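PDB 6IEV: designed protein from Trypanosoma brucei, which is of unknown function but has a designed sequence with a thioredoxin-type fold, probably studied for its stability at high temperatures. Local coordinates for residues 87-99 and 106-119. Numbering follows the deposited sequence.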
loop_
_atom_site.group_PDB
_atom_site.type_symbol
_atom_site.label_atom_id
_atom_site.label_comp_id
_atom_site.label_asym_id
_atom_site.label_seq_id
_atom_site.Cartn_x
_atom_site.Cartn_y
_atom_site.Cartn_z
ATOM N N TYR A 87 -1.737 29.815 1.043
ATOM C CA TYR A 87 -0.810 28.843 0.490
ATOM C C TYR A 87 -0.357 29.187 -0.918
ATOM O O TYR A 87 0.297 28.361 -1.562
ATOM C CB TYR A 87 -1.448 27.447 0.529
ATOM C CG TYR A 87 -1.433 26.868 1.915
ATOM C CD1 TYR A 87 -2.413 27.212 2.837
ATOM C CD2 TYR A 87 -0.432 25.993 2.312
ATOM C CE1 TYR A 87 -2.394 26.696 4.122
ATOM C CE2 TYR A 87 -0.411 25.464 3.589
ATOM C CZ TYR A 87 -1.393 25.818 4.488
ATOM O OH TYR A 87 -1.381 25.307 5.765
ATOM N N ASN A 88 -0.696 30.382 -1.414
ATOM C CA ASN A 88 -0.204 30.861 -2.705
ATOM C C ASN A 88 -0.521 29.887 -3.840
ATOM O O ASN A 88 0.335 29.550 -4.658
ATOM C CB ASN A 88 1.290 31.167 -2.637
ATOM C CG ASN A 88 1.556 32.613 -2.275
ATOM O OD1 ASN A 88 2.097 32.910 -1.207
ATOM N ND2 ASN A 88 1.135 33.529 -3.150
ATOM N N ILE A 89 -1.772 29.444 -3.892
ATOM C CA ILE A 89 -2.206 28.487 -4.905
ATOM C C ILE A 89 -2.502 29.246 -6.190
ATOM O O ILE A 89 -3.428 30.063 -6.241
ATOM C CB ILE A 89 -3.445 27.708 -4.452
ATOM C CG1 ILE A 89 -3.189 26.997 -3.121
ATOM C CG2 ILE A 89 -3.886 26.775 -5.568
ATOM C CD1 ILE A 89 -1.993 26.052 -3.147
ATOM N N THR A 90 -1.763 28.923 -7.247
ATOM C CA THR A 90 -1.870 29.637 -8.505
ATOM C C THR A 90 -2.676 28.891 -9.561
ATOM O O THR A 90 -3.144 29.518 -10.516
ATOM C CB THR A 90 -0.466 29.915 -9.054
ATOM O OG1 THR A 90 0.180 28.674 -9.349
ATOM C CG2 THR A 90 0.365 30.643 -8.015
ATOM N N SER A 91 -2.865 27.585 -9.415
ATOM C CA SER A 91 -3.754 26.843 -10.298
ATOM C C SER A 91 -4.323 25.664 -9.526
ATOM O O SER A 91 -3.769 25.241 -8.513
ATOM C CB SER A 91 -3.043 26.376 -11.573
ATOM O OG SER A 91 -1.772 25.825 -11.280
ATOM N N VAL A 92 -5.445 25.143 -10.007
ATOM C CA VAL A 92 -6.058 23.977 -9.385
ATOM C C VAL A 92 -6.160 22.888 -10.446
ATOM O O VAL A 92 -6.230 23.197 -11.642
ATOM C CB VAL A 92 -7.433 24.309 -8.778
ATOM C CG1 VAL A 92 -7.338 25.495 -7.820
ATOM C CG2 VAL A 92 -8.469 24.536 -9.871
ATOM N N PRO A 93 -6.119 21.608 -10.069
ATOM C CA PRO A 93 -5.857 21.197 -8.688
ATOM C C PRO A 93 -4.379 21.283 -8.362
ATOM O O PRO A 93 -3.540 21.125 -9.245
ATOM C CB PRO A 93 -6.351 19.753 -8.653
ATOM C CG PRO A 93 -6.152 19.275 -10.042
ATOM C CD PRO A 93 -6.456 20.461 -10.926
ATOM N N THR A 94 -4.071 21.570 -7.104
ATOM C CA THR A 94 -2.704 21.559 -6.605
ATOM C C THR A 94 -2.665 20.772 -5.307
ATOM O O THR A 94 -3.580 20.868 -4.485
ATOM C CB THR A 94 -2.158 22.980 -6.371
ATOM O OG1 THR A 94 -2.110 23.674 -7.616
ATOM C CG2 THR A 94 -0.751 22.939 -5.785
ATOM N N PHE A 95 -1.601 19.997 -5.136
ATOM C CA PHE A 95 -1.325 19.277 -3.912
ATOM C C PHE A 95 -0.201 19.961 -3.155
ATOM O O PHE A 95 0.817 20.320 -3.743
ATOM C CB PHE A 95 -0.929 17.839 -4.228
ATOM C CG PHE A 95 -2.018 17.049 -4.884
ATOM C CD1 PHE A 95 -2.947 16.372 -4.114
ATOM C CD2 PHE A 95 -2.120 16.990 -6.269
ATOM C CE1 PHE A 95 -3.957 15.640 -4.704
ATOM C CE2 PHE A 95 -3.126 16.254 -6.873
ATOM C CZ PHE A 95 -4.050 15.584 -6.089
ATOM N N VAL A 96 -0.370 20.106 -1.845
ATOM C CA VAL A 96 0.664 20.630 -0.962
ATOM C C VAL A 96 0.961 19.581 0.102
ATOM O O VAL A 96 0.036 18.970 0.654
ATOM C CB VAL A 96 0.232 21.951 -0.305
ATOM C CG1 VAL A 96 1.265 22.390 0.727
ATOM C CG2 VAL A 96 0.013 23.046 -1.377
ATOM N N ILE A 97 2.239 19.349 0.370
ATOM C CA ILE A 97 2.655 18.433 1.423
ATOM C C ILE A 97 3.286 19.246 2.539
ATOM O O ILE A 97 4.236 19.998 2.300
ATOM C CB ILE A 97 3.619 17.362 0.897
ATOM C CG1 ILE A 97 2.975 16.642 -0.284
ATOM C CG2 ILE A 97 3.960 16.370 2.004
ATOM C CD1 ILE A 97 3.889 15.638 -0.950
ATOM N N GLU A 98 2.784 19.071 3.761
ATOM C CA GLU A 98 3.232 19.858 4.896
ATOM C C GLU A 98 3.585 18.954 6.066
ATOM O O GLU A 98 3.048 17.852 6.211
ATOM C CB GLU A 98 2.162 20.854 5.336
ATOM C CG GLU A 98 1.944 21.991 4.342
ATOM C CD GLU A 98 1.889 23.351 5.009
ATOM O OE1 GLU A 98 2.533 24.292 4.497
ATOM O OE2 GLU A 98 1.204 23.474 6.045
ATOM N N LYS A 99 4.468 19.454 6.922
ATOM C CA LYS A 99 4.778 18.804 8.187
ATOM C C LYS A 99 5.166 19.888 9.176
ATOM O O LYS A 99 5.975 20.758 8.845
ATOM C CB LYS A 99 5.904 17.780 8.025
ATOM C CG LYS A 99 6.373 17.141 9.315
ATOM C CD LYS A 99 7.197 15.886 9.030
ATOM C CE LYS A 99 8.316 15.707 10.059
ATOM N NZ LYS A 99 7.798 15.422 11.427
ATOM N N GLU A 106 5.165 20.246 -3.387
ATOM C CA GLU A 106 3.980 20.693 -4.096
ATOM C C GLU A 106 3.922 19.965 -5.432
ATOM O O GLU A 106 4.941 19.826 -6.109
ATOM C CB GLU A 106 4.019 22.217 -4.282
ATOM C CG GLU A 106 2.983 22.786 -5.231
ATOM C CD GLU A 106 2.772 24.290 -5.034
ATOM O OE1 GLU A 106 3.186 24.829 -3.984
ATOM O OE2 GLU A 106 2.201 24.934 -5.941
ATOM N N VAL A 107 2.728 19.528 -5.829
ATOM C CA VAL A 107 2.536 18.861 -7.110
ATOM C C VAL A 107 1.422 19.574 -7.852
ATOM O O VAL A 107 0.259 19.562 -7.420
ATOM C CB VAL A 107 2.212 17.370 -6.957
ATOM C CG1 VAL A 107 1.626 16.826 -8.257
ATOM C CG2 VAL A 107 3.467 16.627 -6.615
ATOM N N LYS A 108 1.774 20.172 -8.975
ATOM C CA LYS A 108 0.852 20.990 -9.745
ATOM C C LYS A 108 0.240 20.143 -10.838
ATOM O O LYS A 108 0.938 19.370 -11.498
ATOM C CB LYS A 108 1.533 22.225 -10.336
ATOM C CG LYS A 108 1.572 23.381 -9.362
ATOM C CD LYS A 108 2.587 24.427 -9.772
ATOM C CE LYS A 108 2.341 25.736 -9.035
ATOM N NZ LYS A 108 3.532 26.637 -9.037
ATOM N N GLY A 109 -1.070 20.217 -10.944
ATOM C CA GLY A 109 -1.770 19.477 -11.935
ATOM C C GLY A 109 -2.438 18.300 -11.295
ATOM O O GLY A 109 -2.221 17.991 -10.124
ATOM N N PRO A 110 -3.278 17.622 -12.063
ATOM C CA PRO A 110 -4.068 16.513 -11.527
ATOM C C PRO A 110 -3.234 15.249 -11.588
ATOM O O PRO A 110 -3.758 14.132 -11.702
ATOM C CB PRO A 110 -5.260 16.431 -12.484
ATOM C CG PRO A 110 -4.573 16.827 -13.829
ATOM C CD PRO A 110 -3.336 17.679 -13.507
ATOM N N ASP A 111 -1.920 15.386 -11.426
ATOM C CA ASP A 111 -1.054 14.229 -11.610
ATOM C C ASP A 111 -0.770 13.696 -10.212
ATOM O O ASP A 111 0.150 14.120 -9.535
ATOM C CB ASP A 111 0.206 14.555 -12.402
ATOM C CG ASP A 111 0.881 13.295 -12.922
ATOM O OD1 ASP A 111 0.320 12.209 -12.666
ATOM O OD2 ASP A 111 1.973 13.387 -13.516
ATOM N N ILE A 112 -1.689 12.865 -9.732
ATOM C CA ILE A 112 -1.609 12.194 -8.440
ATOM C C ILE A 112 -0.617 11.026 -8.471
ATOM O O ILE A 112 0.014 10.746 -7.450
ATOM C CB ILE A 112 -3.050 11.832 -7.993
ATOM C CG1 ILE A 112 -3.116 11.207 -6.579
ATOM C CG2 ILE A 112 -3.870 11.279 -9.164
ATOM C CD1 ILE A 112 -3.223 12.325 -5.533
ATOM N N ASP A 113 -0.438 10.334 -9.611
ATOM C CA ASP A 113 0.751 9.463 -9.673
ATOM C C ASP A 113 2.009 10.228 -9.309
ATOM O O ASP A 113 2.820 9.750 -8.511
ATOM C CB ASP A 113 1.041 8.879 -11.059
ATOM C CG ASP A 113 1.408 7.423 -10.979
ATOM O OD1 ASP A 113 1.560 6.956 -9.822
ATOM O OD2 ASP A 113 1.803 6.832 -11.980
ATOM N N LYS A 114 2.114 11.474 -9.763
ATOM C CA LYS A 114 3.232 12.292 -9.347
ATOM C C LYS A 114 3.204 12.511 -7.859
ATOM O O LYS A 114 4.254 12.535 -7.206
ATOM C CB LYS A 114 3.116 13.680 -9.941
ATOM C CG LYS A 114 4.372 14.453 -10.096
ATOM C CD LYS A 114 4.723 14.654 -11.546
ATOM C CE LYS A 114 6.238 14.732 -11.822
ATOM N NZ LYS A 114 6.305 15.005 -13.310
ATOM N N LEU A 115 1.998 12.647 -7.312
ATOM C CA LEU A 115 1.878 12.968 -5.904
ATOM C C LEU A 115 2.415 11.835 -5.046
ATOM O O LEU A 115 3.233 12.062 -4.149
ATOM C CB LEU A 115 0.424 13.290 -5.556
ATOM C CG LEU A 115 0.418 13.477 -4.051
ATOM C CD1 LEU A 115 1.164 14.767 -3.667
ATOM C CD2 LEU A 115 -0.971 13.453 -3.466
ATOM N N ARG A 116 2.001 10.599 -5.336
ATOM C CA ARG A 116 2.524 9.461 -4.578
ATOM C C ARG A 116 4.042 9.348 -4.723
ATOM O O ARG A 116 4.753 9.121 -3.735
ATOM C CB ARG A 116 1.823 8.176 -5.009
ATOM C CG ARG A 116 2.126 7.019 -4.070
ATOM C CD ARG A 116 1.249 5.837 -4.376
ATOM N NE ARG A 116 1.524 4.731 -3.460
ATOM C CZ ARG A 116 0.750 3.659 -3.321
ATOM N NH1 ARG A 116 -0.365 3.534 -4.029
ATOM N NH2 ARG A 116 1.095 2.707 -2.468
ATOM N N VAL A 117 4.559 9.522 -5.944
ATOM C CA VAL A 117 6.008 9.460 -6.153
ATOM C C VAL A 117 6.707 10.527 -5.330
ATOM O O VAL A 117 7.703 10.262 -4.643
ATOM C CB VAL A 117 6.341 9.594 -7.647
ATOM C CG1 VAL A 117 7.833 9.711 -7.832
ATOM C CG2 VAL A 117 5.785 8.410 -8.421
ATOM N N THR A 118 6.185 11.754 -5.376
ATOM C CA THR A 118 6.785 12.847 -4.619
ATOM C C THR A 118 6.770 12.548 -3.131
ATOM O O THR A 118 7.753 12.801 -2.418
ATOM C CB THR A 118 6.023 14.147 -4.889
ATOM O OG1 THR A 118 5.973 14.390 -6.297
ATOM C CG2 THR A 118 6.679 15.317 -4.163
ATOM N N LEU A 119 5.644 12.025 -2.638
ATOM C CA LEU A 119 5.528 11.719 -1.220
ATOM C C LEU A 119 6.510 10.629 -0.822
ATOM O O LEU A 119 7.168 10.730 0.219
ATOM C CB LEU A 119 4.088 11.318 -0.889
ATOM C CG LEU A 119 3.883 10.810 0.539
ATOM C CD1 LEU A 119 4.322 11.874 1.538
ATOM C CD2 LEU A 119 2.441 10.337 0.765
#
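F95 packs its ring against I112 and L115 of segment 106-119. I112 CD1 meets the far end of the ring, 3.4 Å from F95 CZ. L115, on helix 112-123, places CD2 3.6 Å from F95 CD1, and its CD1 turns back to F95 CB. Both side chains cross that of F95 at about a right angle. With CG anti to the carbonyl carbon (chi1 -64°), the F95 ring brings its CD2 edge to V107 O and CD1 to L115. I97 extends the apolar layer along the helix, with CD1 3.9 Å from L115 CD1.

Strand 94-99 pairs antiparallel with the end of strand 102-108. F95 and V107 form the hydrogen-bonded pair: F95 N gives a nearly straight bond to V107 O (3.0 Å), and V107 N returns one to F95 O (2.9 Å). Just outside the strands, G109 N gives a further bond to P93 O at 3.1 Å. P93 follows a cis peptide bond, and its CG rests on P110.

On the sheet face opposite F95, the extended E106 side chain slants across to T94, two residues along from its partner V96, with OE2 3.6 Å from T94 CG2. K108 reaches T90 and forms a long salt bridge with E106.

A C-terminal beta hairpin entered through a cis-proline and followed by a helix over one sheet face is characteristic of the thioredoxin fold.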